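PDB 5JCV: sortase B from Listeria monocytogenes serovar 1/2a, which cleaves the C-terminal sorting signal of surface proteins and, through a thioester intermediate, attaches them covalently to the cell wall. Local coordinates for residues N59-E62 with F63-K66; T133-E136 with D137-Q140. All blocks are in the same frame, centred on the assembly; numbering follows the deposited sequence. Where two conformers were deposited one is given.

Interaction 1. Residues N59-E62 with F63-K66; sequences NTNE and FLDK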
loop_
_atom_site.group_PDB
_atom_site.type_symbol
_atom_site.label_atom_id
_atom_site.label_comp_id
_atom_site.label_asym_id
_atom_site.label_seq_id
_atom_site.Cartn_x
_atom_site.Cartn_y
_atom_site.Cartn_z
ATOM N N ASN A 59 15.338 1.121 0.915
ATOM C CA ASN A 59 14.417 1.268 2.056
ATOM C C ASN A 59 13.163 0.495 1.786
ATOM O O ASN A 59 12.311 0.941 0.996
ATOM C CB ASN A 59 14.020 2.719 2.322
ATOM C CG ASN A 59 15.206 3.613 2.593
ATOM O OD1 ASN A 59 15.312 4.665 2.003
ATOM N ND2 ASN A 59 16.079 3.221 3.499
ATOM N N THR A 60 13.068 -0.663 2.439
ATOM C CA THR A 60 11.967 -1.628 2.249
ATOM C C THR A 60 11.343 -2.101 3.559
ATOM O O THR A 60 10.587 -3.020 3.544
ATOM C CB THR A 60 12.488 -2.846 1.514
ATOM O OG1 THR A 60 13.647 -3.306 2.215
ATOM C CG2 THR A 60 12.893 -2.454 0.089
ATOM N N ASN A 61 11.631 -1.414 4.659
ATOM C CA ASN A 61 11.087 -1.713 5.953
ATOM C C ASN A 61 10.961 -0.475 6.836
ATOM O O ASN A 61 11.887 -0.109 7.563
ATOM C CB ASN A 61 11.990 -2.743 6.643
ATOM C CG ASN A 61 11.467 -3.179 7.999
ATOM O OD1 ASN A 61 10.575 -2.539 8.637
ATOM N ND2 ASN A 61 12.025 -4.293 8.465
ATOM N N GLU A 62 9.790 0.135 6.761
ATOM C CA GLU A 62 9.342 1.236 7.642
ATOM C C GLU A 62 9.789 1.101 9.136
ATOM O O GLU A 62 10.263 2.066 9.763
ATOM C CB GLU A 62 7.821 1.172 7.618
ATOM C CG GLU A 62 7.024 2.438 7.424
ATOM C CD GLU A 62 5.591 2.085 7.017
ATOM O OE1 GLU A 62 5.426 1.276 6.078
ATOM O OE2 GLU A 62 4.628 2.576 7.625
ATOM N N PHE A 63 9.629 -0.103 9.707
ATOM C CA PHE A 63 9.733 -0.250 11.170
ATOM C C PHE A 63 11.154 -0.333 11.651
ATOM O O PHE A 63 11.444 -0.008 12.820
ATOM C CB PHE A 63 8.989 -1.477 11.686
ATOM C CG PHE A 63 7.807 -1.845 10.866
ATOM C CD1 PHE A 63 6.715 -0.983 10.787
ATOM C CD2 PHE A 63 7.789 -3.060 10.159
ATOM C CE1 PHE A 63 5.621 -1.311 10.011
ATOM C CE2 PHE A 63 6.694 -3.400 9.383
ATOM C CZ PHE A 63 5.606 -2.521 9.308
ATOM N N LEU A 64 12.033 -0.800 10.776
ATOM C CA LEU A 64 13.417 -1.012 11.155
ATOM C C LEU A 64 14.371 -0.046 10.466
ATOM O O LEU A 64 15.422 0.262 11.034
ATOM C CB LEU A 64 13.847 -2.480 10.900
ATOM C CG LEU A 64 13.495 -3.552 11.970
ATOM C CD1 LEU A 64 12.010 -3.615 12.232
ATOM C CD2 LEU A 64 13.995 -4.934 11.565
ATOM N N ASP A 65 14.059 0.396 9.244
ATOM C CA ASP A 65 14.958 1.353 8.528
ATOM C C ASP A 65 15.142 2.569 9.386
ATOM O O ASP A 65 14.141 3.255 9.727
ATOM C CB ASP A 65 14.356 1.783 7.208
ATOM C CG ASP A 65 14.375 0.689 6.188
ATOM O OD1 ASP A 65 15.091 -0.281 6.428
ATOM O OD2 ASP A 65 13.633 0.766 5.180
ATOM N N LYS A 66 16.387 2.827 9.781
ATOM C CA LYS A 66 16.655 3.977 10.628
ATOM C C LYS A 66 16.506 5.255 9.796
ATOM O O LYS A 66 16.061 6.254 10.318
ATOM C CB LYS A 66 18.032 3.898 11.327
ATOM C CG LYS A 66 18.118 2.965 12.578
ATOM C CD LYS A 66 17.325 3.484 13.820
ATOM C CE LYS A 66 17.883 2.917 15.145
ATOM N NZ LYS A 66 17.239 3.464 16.376
HETATM O O HOH W 1 15.331 -1.709 4.322
#

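Interaction 2. Residues T133-E136 with D137-Q140; sequences TDFE and DYLQ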
loop_
_atom_site.group_PDB
_atom_site.type_symbol
_atom_site.label_atom_id
_atom_site.label_comp_id
_atom_site.label_asym_id
_atom_site.label_seq_id
_atom_site.Cartn_x
_atom_site.Cartn_y
_atom_site.Cartn_z
ATOM N N THR A 133 24.612 2.554 18.375
ATOM C CA THR A 133 25.643 3.569 18.576
ATOM C C THR A 133 26.084 4.213 17.253
ATOM O O THR A 133 26.542 5.355 17.238
ATOM C CB THR A 133 26.881 2.978 19.285
ATOM O OG1 THR A 133 27.450 1.933 18.484
ATOM C CG2 THR A 133 26.506 2.429 20.669
ATOM N N ASP A 134 25.956 3.479 16.143
ATOM C CA ASP A 134 26.342 4.012 14.829
ATOM C C ASP A 134 25.358 5.083 14.351
ATOM O O ASP A 134 25.752 6.072 13.765
ATOM C CB ASP A 134 26.460 2.894 13.795
ATOM C CG ASP A 134 27.539 1.883 14.155
ATOM O OD1 ASP A 134 28.511 2.248 14.853
ATOM O OD2 ASP A 134 27.405 0.712 13.750
ATOM N N PHE A 135 24.080 4.883 14.645
ATOM C CA PHE A 135 23.070 5.852 14.308
ATOM C C PHE A 135 23.151 7.129 15.149
ATOM O O PHE A 135 22.738 8.203 14.696
ATOM C CB PHE A 135 21.707 5.218 14.436
ATOM C CG PHE A 135 20.622 6.017 13.810
ATOM C CD1 PHE A 135 20.721 6.408 12.472
ATOM C CD2 PHE A 135 19.497 6.400 14.548
ATOM C CE1 PHE A 135 19.729 7.152 11.894
ATOM C CE2 PHE A 135 18.494 7.142 13.968
ATOM C CZ PHE A 135 18.604 7.511 12.634
ATOM N N GLU A 136 23.691 7.024 16.362
ATOM C CA GLU A 136 23.883 8.207 17.198
ATOM C C GLU A 136 25.073 9.045 16.722
ATOM O O GLU A 136 25.042 10.278 16.858
ATOM C CB GLU A 136 23.997 7.816 18.689
ATOM C CG GLU A 136 24.424 8.923 19.668
ATOM C CD GLU A 136 23.521 10.166 19.717
ATOM O OE1 GLU A 136 22.384 10.181 19.176
ATOM O OE2 GLU A 136 23.970 11.157 20.335
ATOM N N ASP A 137 26.099 8.387 16.165
ATOM C CA ASP A 137 27.232 9.076 15.518
ATOM C C ASP A 137 26.727 9.812 14.262
ATOM O O ASP A 137 27.101 10.964 14.014
ATOM C CB ASP A 137 28.346 8.102 15.068
ATOM C CG ASP A 137 28.798 7.131 16.160
ATOM O OD1 ASP A 137 28.693 7.433 17.365
ATOM O OD2 ASP A 137 29.279 6.040 15.799
ATOM N N TYR A 138 25.902 9.118 13.472
ATOM C CA TYR A 138 25.234 9.699 12.308
ATOM C C TYR A 138 24.449 10.965 12.682
ATOM O O TYR A 138 24.596 12.015 12.045
ATOM C CB TYR A 138 24.345 8.651 11.629
ATOM C CG TYR A 138 23.566 9.158 10.446
ATOM C CD1 TYR A 138 24.010 8.974 9.150
ATOM C CD2 TYR A 138 22.373 9.812 10.627
ATOM C CE1 TYR A 138 23.284 9.448 8.070
ATOM C CE2 TYR A 138 21.637 10.277 9.566
ATOM C CZ TYR A 138 22.088 10.118 8.288
ATOM O OH TYR A 138 21.309 10.625 7.254
ATOM N N LEU A 139 23.662 10.890 13.740
ATOM C CA LEU A 139 22.811 12.015 14.120
ATOM C C LEU A 139 23.612 13.207 14.580
ATOM O O LEU A 139 23.259 14.344 14.286
ATOM C CB LEU A 139 21.831 11.612 15.206
ATOM C CG LEU A 139 20.779 10.608 14.750
ATOM C CD1 LEU A 139 19.969 10.117 15.945
ATOM C CD2 LEU A 139 19.881 11.201 13.674
ATOM N N GLN A 140 24.677 12.936 15.311
ATOM C CA GLN A 140 25.624 13.958 15.709
ATOM C C GLN A 140 26.194 14.668 14.470
ATOM O O GLN A 140 26.222 15.892 14.413
ATOM C CB GLN A 140 26.726 13.307 16.557
ATOM C CG GLN A 140 28.028 14.088 16.694
ATOM C CD GLN A 140 27.875 15.366 17.501
ATOM O OE1 GLN A 140 26.842 15.602 18.139
ATOM N NE2 GLN A 140 28.914 16.199 17.485
#

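Interaction 1. Residues N59-E62 with F63-K66
Asn61 begins an Asx turn, its OD1 bound to Phe63 N, in the loop of the sortase domain between strands 53-55 and 67-72; Leu64 N and Asp65 N then turn back on Asn61 as well. Asn61 CB lies 4.0 Å from Asp65 OD1. With CG anti to the backbone N (chi1 -177°), the amide swings over the turn, where Asn61 OD1 accepts Phe63 N at 2.8 Å and Leu64 N at 3.1 Å. Both donors reach OD1 from one face of the amide plane, Leu64 N from well above it, which limits rotation of the amide. Asn61 ND2 rests 3.5 Å from Leu64 CB. Asparagine suits this place because its short side chain offers an acceptor to amides two and three residues ahead. The main chain adds a helix-like bond from Asp65 N to Asn61 O, 2.8 Å long.

Asp65 answers in the reverse direction: Asp65 OD2 takes Asn61 N at 3.0 Å, met from above the carboxylate plane. Glu62 lays CB over one face of the Phe63 ring, while its OE2 is hydrogen-bonded to the hydroxyls of Tyr108 and Ser103. A water bridges the two segments, donating to Asp65 OD1 at 2.6 Å and accepting from Thr60 N.

Interaction 2. Residues T133-E136 with D137-Q140
Phe135, Tyr138 and Leu139 form the buried stripe of helix 132-145, in the connection between strands 107-118 and 160-165 of the sortase fold; the acidic residues lie on its more exposed sides. The spacing of three and four residues brings the stripe together on one side of the helix. Leu139 sets CG over a face of the Phe135 ring in a CH-pi contact, 4.3 Å from the centroid and 12° off the normal. Leu139 CD1 reaches Phe135 CE2 at 3.9 Å, so a branched side chain is well used here. The rings of Phe135 and Tyr138 run nearly parallel, 13° apart, but are slid so far that they barely overlap; their contact is Phe135 CE1 to Tyr138 CD2, at 4.0 Å. Phe129 meets both rings edge-to-face, and both rest on Ile160 of strand 160-165. A tyrosine fits because its hydroxyl finds polar partners inside, Tyr124 O and Gln180 NE2.

The other side is looser and carries charge. Asp137 N closes a helical bond on Thr133 O at 3.2 Å, and chi1 of -50° folds the Asp137 carboxylate back over that same carbonyl, an approach of acceptors that gains no bond. Asp134 OD1 and Asp137 OD2, like charges, stand 4.0 Å apart, their planes strongly turned against each other. Being near the start of the helix, these acids are probably favoured by its dipole, and Asp134 OD2 also takes the backbone N of Glu131. Glu136 bends at chi2 and crosses Leu139 at about a right angle, leaving Glu136 OE1 4.0 Å from Leu139 CD1 with no polar partner in the model.

Interaction 1 comes first along the chain, in the loop leading into strand 67-72; interaction 2 follows much later, in the helix between strands 107-118 and 160-165. Their centres lie about 17 Å apart, yet they touch, Lys66 O packing 3.7 Å from Phe135 CZ. Strand 160-165 links them further: Ile160, on which the helix packs, pairs by backbone with Lys66. Strands 67-72 and 160-165 run parallel as neighbours in the sheet, so the polar turn and the apolar helix face flank the same part of the sortase domain, a helix in this connection being characteristic of class B sortases.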